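Local atomic coordinates of probable hydrolase (Pseudomonas aeruginosa, PDB entry 7AL6), a protein that has no established function but adopts the alpha/beta hydrolase fold and is probably a hydrolytic, perhaps lipolytic, enzyme. Residues A[146-151]-A[206-211]; A[43-48]-A[182-187]; A[127-132]-A[246-251]. One frame throughout, in Å; residues are numbered along the deposited sequence.

How the contacts relate
From the N terminus, 43-48 comes first, in the loop between strands 28-33 and 53-58. It opens contact 2, which closes only at 182-187 on helix 179-189. Within that span the chain leaves strand 119-125 through 127-132, the start of contact 3, and enters helix 138-150, whose end supplies 146-151 of contact 1. Contact 1 closes at 206-211 and contact 3 at 246-251, so contact 1 is nested inside the loop of contact 3, while contact 2 crosses both. Contact 2 ties a core loop to a helix inserted between strands 119-125 and 229-234, contact 1 joins two parts of that insertion, and contact 3 packs the root of the insertion against helix 245-250.

Contact 1 (A[146-151]-A[206-211]); sequences LKAQLA and TLPSPL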
loop_
_atom_site.group_PDB
_atom_site.type_symbol
_atom_site.label_atom_id
_atom_site.label_comp_id
_atom_site.label_asym_id
_atom_site.label_seq_id
_atom_site.Cartn_x
_atom_site.Cartn_y
_atom_site.Cartn_z
ATOM N N LEU A 146 18.376 -10.062 10.409
ATOM C CA LEU A 146 18.543 -9.729 8.983
ATOM C C LEU A 146 18.399 -11.006 8.152
ATOM O O LEU A 146 17.736 -10.962 7.147
ATOM C CB LEU A 146 19.894 -9.060 8.770
ATOM C CG LEU A 146 20.067 -7.697 9.425
ATOM C CD1 LEU A 146 21.441 -7.158 9.145
ATOM C CD2 LEU A 146 19.007 -6.723 8.965
ATOM N N LYS A 147 18.986 -12.106 8.599
ATOM C CA LYS A 147 18.943 -13.406 7.893
ATOM C C LYS A 147 17.505 -13.916 7.847
ATOM O O LYS A 147 17.094 -14.344 6.808
ATOM C CB LYS A 147 19.920 -14.387 8.541
ATOM C CG LYS A 147 21.312 -14.376 7.929
ATOM C CD LYS A 147 22.457 -14.353 8.917
ATOM C CE LYS A 147 23.028 -15.714 9.258
ATOM N NZ LYS A 147 24.372 -15.615 9.883
ATOM N N ALA A 148 16.762 -13.805 8.937
ATOM C CA ALA A 148 15.356 -14.241 9.017
ATOM C C ALA A 148 14.526 -13.419 8.022
ATOM O O ALA A 148 13.671 -13.980 7.385
ATOM C CB ALA A 148 14.860 -14.118 10.421
ATOM N N GLN A 149 14.797 -12.126 7.897
ATOM C CA GLN A 149 14.097 -11.273 6.944
ATOM C C GLN A 149 14.352 -11.713 5.506
ATOM O O GLN A 149 13.446 -11.671 4.669
ATOM C CB GLN A 149 14.524 -9.810 7.130
ATOM C CG GLN A 149 13.979 -9.156 8.393
ATOM C CD GLN A 149 12.622 -8.465 8.212
ATOM O OE1 GLN A 149 11.886 -8.740 7.275
ATOM N NE2 GLN A 149 12.287 -7.571 9.142
ATOM N N LEU A 150 15.584 -12.098 5.184
ATOM C CA LEU A 150 15.863 -12.589 3.830
ATOM C C LEU A 150 15.147 -13.906 3.557
ATOM O O LEU A 150 14.700 -14.154 2.429
ATOM C CB LEU A 150 17.369 -12.774 3.615
ATOM C CG LEU A 150 18.287 -11.551 3.640
ATOM C CD1 LEU A 150 19.732 -11.995 3.401
ATOM C CD2 LEU A 150 17.931 -10.506 2.625
ATOM N N ALA A 151 15.039 -14.767 4.572
ATOM C CA ALA A 151 14.408 -16.074 4.428
ATOM C C ALA A 151 12.891 -16.043 4.546
ATOM O O ALA A 151 12.260 -17.102 4.450
ATOM C CB ALA A 151 14.958 -17.047 5.481
ATOM N N THR A 206 6.664 -13.972 13.052
ATOM C CA THR A 206 7.665 -14.960 13.465
ATOM C C THR A 206 9.081 -14.402 13.478
ATOM O O THR A 206 9.995 -15.101 13.912
ATOM C CB THR A 206 7.664 -16.211 12.540
ATOM O OG1 THR A 206 8.136 -15.879 11.213
ATOM C CG2 THR A 206 6.313 -16.782 12.428
ATOM N N LEU A 207 9.296 -13.200 12.951
ATOM C CA LEU A 207 10.643 -12.685 12.834
ATOM C C LEU A 207 11.187 -12.382 14.227
ATOM O O LEU A 207 10.431 -12.020 15.130
ATOM C CB LEU A 207 10.669 -11.420 12.005
ATOM C CG LEU A 207 10.379 -11.588 10.506
ATOM C CD1 LEU A 207 10.055 -10.211 9.907
ATOM C CD2 LEU A 207 11.550 -12.226 9.774
ATOM N N PRO A 208 12.485 -12.535 14.433
ATOM C CA PRO A 208 13.077 -12.078 15.699
ATOM C C PRO A 208 13.329 -10.583 15.659
ATOM O O PRO A 208 13.537 -10.001 14.601
ATOM C CB PRO A 208 14.384 -12.870 15.788
ATOM C CG PRO A 208 14.783 -13.127 14.376
ATOM C CD PRO A 208 13.462 -13.198 13.562
ATOM N N SER A 209 13.294 -9.957 16.831
ATOM C CA SER A 209 13.519 -8.527 16.885
ATOM C C SER A 209 14.940 -8.202 16.436
ATOM O O SER A 209 15.877 -8.965 16.706
ATOM C CB SER A 209 13.278 -7.987 18.297
ATOM O OG SER A 209 13.553 -6.591 18.302
ATOM N N PRO A 210 15.142 -7.098 15.719
ATOM C CA PRO A 210 16.512 -6.702 15.415
ATOM C C PRO A 210 17.252 -6.108 16.610
ATOM O O PRO A 210 18.481 -5.965 16.550
ATOM C CB PRO A 210 16.334 -5.654 14.320
ATOM C CG PRO A 210 14.972 -5.070 14.600
ATOM C CD PRO A 210 14.144 -6.156 15.161
ATOM N N LEU A 211 16.530 -5.577 17.578
ATOM C CA LEU A 211 17.142 -4.980 18.779
ATOM C C LEU A 211 16.266 -5.299 19.977
ATOM O O LEU A 211 15.276 -4.630 20.148
ATOM C CB LEU A 211 17.278 -3.473 18.606
ATOM C CG LEU A 211 17.981 -2.760 19.753
ATOM C CD1 LEU A 211 19.401 -3.255 19.918
ATOM C CD2 LEU A 211 17.970 -1.272 19.547
#
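Ala148 and Leu207 bring their CA atoms to 6.3 Å, the nearest backbone approach between the last turn of helix 138-150 and the irregular chain 206-211, extended at 207-209. Such closeness suits alanine: a single methyl lets the loop lie almost on the helix. Ala148 CB packs against Pro208 CD at 3.6 Å, and Leu207 CD2 sits 3.9 Å from the same CB. Beyond that methyl, Leu207 CD2 also reaches the main chain, at 3.6 Å from Ala148 O.

The other branch of Leu207 meets Gln149. Its CD1 lies over a face of the carboxamide, 3.5 Å from Gln149 OE1 and equally far from CD and NE2, so a methyl rests on the flat face of the amide and makes no hydrogen bond with it. A bend at chi2 (-90°) folds the glutamine across the leucine, and the two side chains run at about a right angle. Pro208 turns the CD-CG edge of its ring to the Ala148 methyl, and its restricted phi suits an extended loop. Further on, Leu211 N donates to Ser209 OG, an ST turn at the point where the extended run ends.

Around the pair, Leu152 adds to the cover of Leu207, and Leu82 of the second subunit packs on Gln149. A PEG molecule, probably from the crystallisation liquor, is hydrogen-bonded to Ser209 N. This apolar, helix-on-loop contact lies near the surface, beside the subunit interface, in the segment inserted after strand 119-125, where alpha/beta hydrolases commonly carry their cap or lid.

Contact 2 (A[43-48]-A[182-187]); sequences FSRLAP and AELLAQ
Leu184 presents both its methyls to Ser44 and one of them to Arg45, a contact that joins a helix of the probable cap to the core of an alpha/beta hydrolase fold. Leu184 CD1 is 3.7 Å from Ser44 OG, with Leu184 CD2 at 3.9 Å from the same oxygen, so the hydroxyl faces the branched end of the leucine. CD1 also lies over one face of the Arg45 guanidinium, 4.0 Å from Arg45 NE, and the two side chains cross at about a right angle. Leucine suits this place because its two methyls both reach the serine oxygen and one of them also covers the guanidinium; no hydrogen bond links the two segments.

The polar groups are held from elsewhere. Ser44 OG, set between its own backbone N and carbonyl carbon (chi1 58°), is hydrogen-bonded to Met41 O. The arginine runs extended from CG to NE, long enough to deliver its head between two acids: NH2 forms a salt bridge with Glu180 and NH1 another with Glu270. Together these bonds should fix the rotation of the planar group, keeping a face turned to the leucine. The remaining nitrogen of the guanidinium, Arg45 NE, completes the grip by bonding to the main-chain oxygen Leu267 O.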
loop_
_atom_site.group_PDB
_atom_site.type_symbol
_atom_site.label_atom_id
_atom_site.label_comp_id
_atom_site.label_asym_id
_atom_site.label_seq_id
_atom_site.Cartn_x
_atom_site.Cartn_y
_atom_site.Cartn_z
ATOM N N PHE A 43 -10.862 -11.780 25.607
ATOM C CA PHE A 43 -11.663 -11.090 26.644
ATOM C C PHE A 43 -13.155 -11.438 26.584
ATOM O O PHE A 43 -13.916 -10.801 27.268
ATOM C CB PHE A 43 -11.396 -9.590 26.554
ATOM C CG PHE A 43 -9.949 -9.229 26.744
ATOM C CD1 PHE A 43 -9.399 -9.165 28.004
ATOM C CD2 PHE A 43 -9.120 -9.010 25.664
ATOM C CE1 PHE A 43 -8.063 -8.859 28.177
ATOM C CE2 PHE A 43 -7.783 -8.705 25.841
ATOM C CZ PHE A 43 -7.255 -8.638 27.098
ATOM N N SER A 44 -13.550 -12.455 25.838
ATOM C CA SER A 44 -14.975 -12.821 25.628
ATOM C C SER A 44 -15.655 -13.188 26.951
ATOM O O SER A 44 -16.797 -12.892 27.093
ATOM C CB SER A 44 -15.162 -13.879 24.579
ATOM O OG SER A 44 -14.455 -15.052 24.872
ATOM N N ARG A 45 -14.962 -13.828 27.873
ATOM C CA ARG A 45 -15.553 -14.205 29.177
ATOM C C ARG A 45 -15.415 -13.061 30.196
ATOM O O ARG A 45 -16.313 -12.851 30.964
ATOM C CB ARG A 45 -14.860 -15.440 29.742
ATOM C CG ARG A 45 -14.977 -16.702 28.912
ATOM C CD ARG A 45 -14.653 -17.859 29.816
ATOM N NE ARG A 45 -14.261 -19.059 29.135
ATOM C CZ ARG A 45 -15.026 -20.117 29.012
ATOM N NH1 ARG A 45 -16.236 -20.114 29.524
ATOM N NH2 ARG A 45 -14.585 -21.172 28.375
ATOM N N LEU A 46 -14.257 -12.425 30.243
ATOM C CA LEU A 46 -13.919 -11.382 31.237
ATOM C C LEU A 46 -14.631 -10.046 31.045
ATOM O O LEU A 46 -15.246 -9.615 31.968
ATOM C CB LEU A 46 -12.412 -11.171 31.176
ATOM C CG LEU A 46 -11.874 -10.125 32.132
ATOM C CD1 LEU A 46 -12.448 -10.338 33.509
ATOM C CD2 LEU A 46 -10.367 -10.145 32.150
ATOM N N ALA A 47 -14.645 -9.493 29.842
ATOM C CA ALA A 47 -15.144 -8.127 29.597
ATOM C C ALA A 47 -16.610 -8.014 29.995
ATOM O O ALA A 47 -16.948 -7.045 30.620
ATOM C CB ALA A 47 -14.929 -7.710 28.171
ATOM N N PRO A 48 -17.519 -8.949 29.690
ATOM C CA PRO A 48 -18.910 -8.796 30.065
ATOM C C PRO A 48 -19.130 -8.713 31.580
ATOM O O PRO A 48 -20.106 -8.212 31.959
ATOM C CB PRO A 48 -19.588 -10.046 29.507
ATOM C CG PRO A 48 -18.678 -10.497 28.431
ATOM C CD PRO A 48 -17.298 -10.156 28.932
ATOM N N ALA A 182 -9.726 -22.308 23.068
ATOM C CA ALA A 182 -9.270 -22.438 21.690
ATOM C C ALA A 182 -10.412 -22.253 20.700
ATOM O O ALA A 182 -10.239 -21.573 19.681
ATOM C CB ALA A 182 -8.568 -23.770 21.512
ATOM N N GLU A 183 -11.602 -22.776 21.025
ATOM C CA GLU A 183 -12.802 -22.507 20.236
ATOM C C GLU A 183 -13.122 -21.015 20.176
ATOM O O GLU A 183 -13.476 -20.491 19.112
ATOM C CB GLU A 183 -14.008 -23.273 20.822
ATOM C CG GLU A 183 -13.863 -24.786 20.663
ATOM C CD GLU A 183 -15.032 -25.608 21.215
ATOM O OE1 GLU A 183 -15.987 -25.047 21.796
ATOM O OE2 GLU A 183 -14.953 -26.844 21.079
ATOM N N LEU A 184 -13.113 -20.334 21.327
ATOM C CA LEU A 184 -13.440 -18.911 21.352
ATOM C C LEU A 184 -12.456 -18.108 20.501
ATOM O O LEU A 184 -12.847 -17.292 19.668
ATOM C CB LEU A 184 -13.465 -18.432 22.805
ATOM C CG LEU A 184 -14.673 -18.906 23.607
ATOM C CD1 LEU A 184 -14.448 -18.695 25.111
ATOM C CD2 LEU A 184 -15.917 -18.201 23.160
ATOM N N LEU A 185 -11.166 -18.368 20.653
ATOM C CA LEU A 185 -10.196 -17.694 19.822
ATOM C C LEU A 185 -10.370 -18.030 18.338
ATOM O O LEU A 185 -10.157 -17.160 17.484
ATOM C CB LEU A 185 -8.807 -18.037 20.300
ATOM C CG LEU A 185 -8.443 -17.439 21.669
ATOM C CD1 LEU A 185 -7.201 -18.133 22.175
ATOM C CD2 LEU A 185 -8.228 -15.939 21.568
ATOM N N ALA A 186 -10.753 -19.282 18.016
ATOM C CA ALA A 186 -10.943 -19.712 16.630
ATOM C C ALA A 186 -12.070 -18.962 15.928
ATOM O O ALA A 186 -12.023 -18.794 14.710
ATOM C CB ALA A 186 -11.260 -21.213 16.558
ATOM N N GLN A 187 -13.073 -18.509 16.652
ATOM C CA GLN A 187 -14.227 -17.788 16.071
ATOM C C GLN A 187 -13.762 -16.497 15.388
ATOM O O GLN A 187 -14.420 -16.077 14.480
ATOM C CB GLN A 187 -15.276 -17.521 17.137
ATOM C CG GLN A 187 -15.870 -18.796 17.685
ATOM C CD GLN A 187 -17.260 -18.586 18.211
ATOM O OE1 GLN A 187 -17.457 -17.975 19.243
ATOM N NE2 GLN A 187 -18.234 -19.083 17.481
#

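Contact 3 (A[127-132]-A[246-251]); sequences GLIPYT and RALLET
Leu128 and Leu249 have the closest CA atoms, 9.5 Å apart, so the loop leaving strand 119-125 and helix 245-250 meet through side chains alone. In this alpha/beta hydrolase fold the loop follows Asp126, which with Ser102 and His263 has a geometry consistent with a catalytic triad.

Leu128 carries the contact. A first torsion of -173° swings CG of Leu128 away from its own N, and its CD2 touches Leu249 CD2 at 3.9 Å and Leu248 CD2 at 4.1 Å. The Leu128 and Leu249 side chains run alongside each other in opposite senses, while Leu248 comes in at a slant to Leu128. Ile129 adds a looser touch, its CD1 4.3 Å from Leu248 CD2. Long aliphatic residues suit so wide a backbone gap, and Leu128 and Leu249 are buried.

Around them, Phe254 packs on Leu128, Leu231 and Leu233 of strand 229-234 support Leu249, and helix 215-223 covers Ile129 and Leu248. On helix 245-250, Leu248 O takes two bonds from Thr251: from Thr251 N at 2.9 Å and, in the carbonyl plane on a lone pair, from Thr251 OG1 at 2.8 Å.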
loop_
_atom_site.group_PDB
_atom_site.type_symbol
_atom_site.label_atom_id
_atom_site.label_comp_id
_atom_site.label_asym_id
_atom_site.label_seq_id
_atom_site.Cartn_x
_atom_site.Cartn_y
_atom_site.Cartn_z
ATOM N N GLY A 127 1.480 -11.128 32.704
ATOM C CA GLY A 127 2.517 -10.537 31.851
ATOM C C GLY A 127 3.070 -9.285 32.474
ATOM O O GLY A 127 2.337 -8.623 33.137
ATOM N N LEU A 128 4.323 -8.973 32.219
ATOM C CA LEU A 128 4.960 -7.781 32.736
ATOM C C LEU A 128 6.038 -7.242 31.809
ATOM O O LEU A 128 5.941 -6.101 31.301
ATOM C CB LEU A 128 5.557 -8.088 34.112
ATOM C CG LEU A 128 6.112 -6.850 34.809
ATOM C CD1 LEU A 128 4.927 -5.908 35.083
ATOM C CD2 LEU A 128 6.818 -7.162 36.089
ATOM N N ILE A 129 7.079 -8.034 31.576
ATOM C CA ILE A 129 8.204 -7.559 30.776
ATOM C C ILE A 129 8.447 -8.550 29.649
ATOM O O ILE A 129 8.059 -9.720 29.740
ATOM C CB ILE A 129 9.488 -7.394 31.618
ATOM C CG1 ILE A 129 9.704 -8.624 32.484
ATOM C CG2 ILE A 129 9.407 -6.130 32.494
ATOM C CD1 ILE A 129 11.093 -8.674 33.118
ATOM N N PRO A 130 9.135 -8.122 28.596
ATOM C CA PRO A 130 9.470 -9.059 27.518
ATOM C C PRO A 130 10.742 -9.830 27.828
ATOM O O PRO A 130 11.408 -9.551 28.836
ATOM C CB PRO A 130 9.670 -8.130 26.320
ATOM C CG PRO A 130 10.321 -6.887 26.968
ATOM C CD PRO A 130 9.604 -6.750 28.298
ATOM N N TYR A 131 11.091 -10.777 26.951
ATOM C CA TYR A 131 12.447 -11.320 26.913
ATOM C C TYR A 131 13.429 -10.244 26.481
ATOM O O TYR A 131 13.141 -9.439 25.590
ATOM C CB TYR A 131 12.522 -12.514 25.963
ATOM C CG TYR A 131 11.867 -13.759 26.506
ATOM C CD1 TYR A 131 12.024 -14.122 27.841
ATOM C CD2 TYR A 131 11.082 -14.561 25.699
ATOM C CE1 TYR A 131 11.415 -15.258 28.360
ATOM C CE2 TYR A 131 10.477 -15.709 26.203
ATOM C CZ TYR A 131 10.646 -16.047 27.538
ATOM O OH TYR A 131 10.049 -17.176 28.062
ATOM N N THR A 132 14.585 -10.217 27.145
ATOM C CA THR A 132 15.601 -9.192 26.969
ATOM C C THR A 132 16.869 -9.791 26.371
ATOM O O THR A 132 17.050 -11.009 26.319
ATOM C CB THR A 132 15.882 -8.520 28.318
ATOM O OG1 THR A 132 16.140 -9.523 29.314
ATOM C CG2 THR A 132 14.648 -7.724 28.755
ATOM N N ARG A 246 9.484 -13.578 40.854
ATOM C CA ARG A 246 8.878 -13.413 42.194
ATOM C C ARG A 246 9.639 -12.354 42.984
ATOM O O ARG A 246 9.002 -11.540 43.606
ATOM C CB ARG A 246 8.880 -14.782 42.867
ATOM C CG ARG A 246 8.424 -14.793 44.313
ATOM C CD ARG A 246 8.095 -16.208 44.726
ATOM N NE ARG A 246 6.753 -16.225 45.256
ATOM C CZ ARG A 246 5.701 -16.761 44.658
ATOM N NH1 ARG A 246 4.525 -16.691 45.249
ATOM N NH2 ARG A 246 5.818 -17.377 43.497
ATOM N N ALA A 247 10.956 -12.332 42.905
ATOM C CA ALA A 247 11.752 -11.334 43.615
ATOM C C ALA A 247 11.614 -9.953 42.984
ATOM O O ALA A 247 11.613 -8.937 43.686
ATOM C CB ALA A 247 13.222 -11.747 43.633
ATOM N N LEU A 248 11.510 -9.878 41.660
ATOM C CA LEU A 248 11.247 -8.575 41.061
ATOM C C LEU A 248 9.914 -8.021 41.549
ATOM O O LEU A 248 9.829 -6.860 41.982
ATOM C CB LEU A 248 11.257 -8.670 39.541
ATOM C CG LEU A 248 10.810 -7.389 38.851
ATOM C CD1 LEU A 248 11.731 -6.208 39.167
ATOM C CD2 LEU A 248 10.688 -7.691 37.317
ATOM N N LEU A 249 8.869 -8.839 41.522
ATOM C CA LEU A 249 7.492 -8.399 41.851
ATOM C C LEU A 249 7.473 -7.816 43.256
ATOM O O LEU A 249 6.797 -6.837 43.458
ATOM C CB LEU A 249 6.500 -9.551 41.716
ATOM C CG LEU A 249 6.187 -10.013 40.297
ATOM C CD1 LEU A 249 5.115 -11.067 40.310
ATOM C CD2 LEU A 249 5.770 -8.877 39.398
ATOM N N GLU A 250 8.275 -8.361 44.167
ATOM C CA GLU A 250 8.385 -7.933 45.583
ATOM C C GLU A 250 8.941 -6.498 45.682
ATOM O O GLU A 250 8.666 -5.869 46.676
ATOM C CB GLU A 250 9.123 -9.017 46.383
ATOM C CG GLU A 250 8.315 -10.310 46.479
ATOM C CD GLU A 250 8.951 -11.577 47.044
ATOM O OE1 GLU A 250 10.173 -11.617 47.279
ATOM O OE2 GLU A 250 8.209 -12.537 47.241
ATOM N N THR A 251 9.694 -5.998 44.702
ATOM C CA THR A 251 10.232 -4.620 44.656
ATOM C C THR A 251 9.304 -3.658 43.896
ATOM O O THR A 251 9.743 -2.567 43.631
ATOM C CB THR A 251 11.632 -4.575 44.032
ATOM O OG1 THR A 251 11.578 -4.761 42.625
ATOM C CG2 THR A 251 12.551 -5.622 44.601
#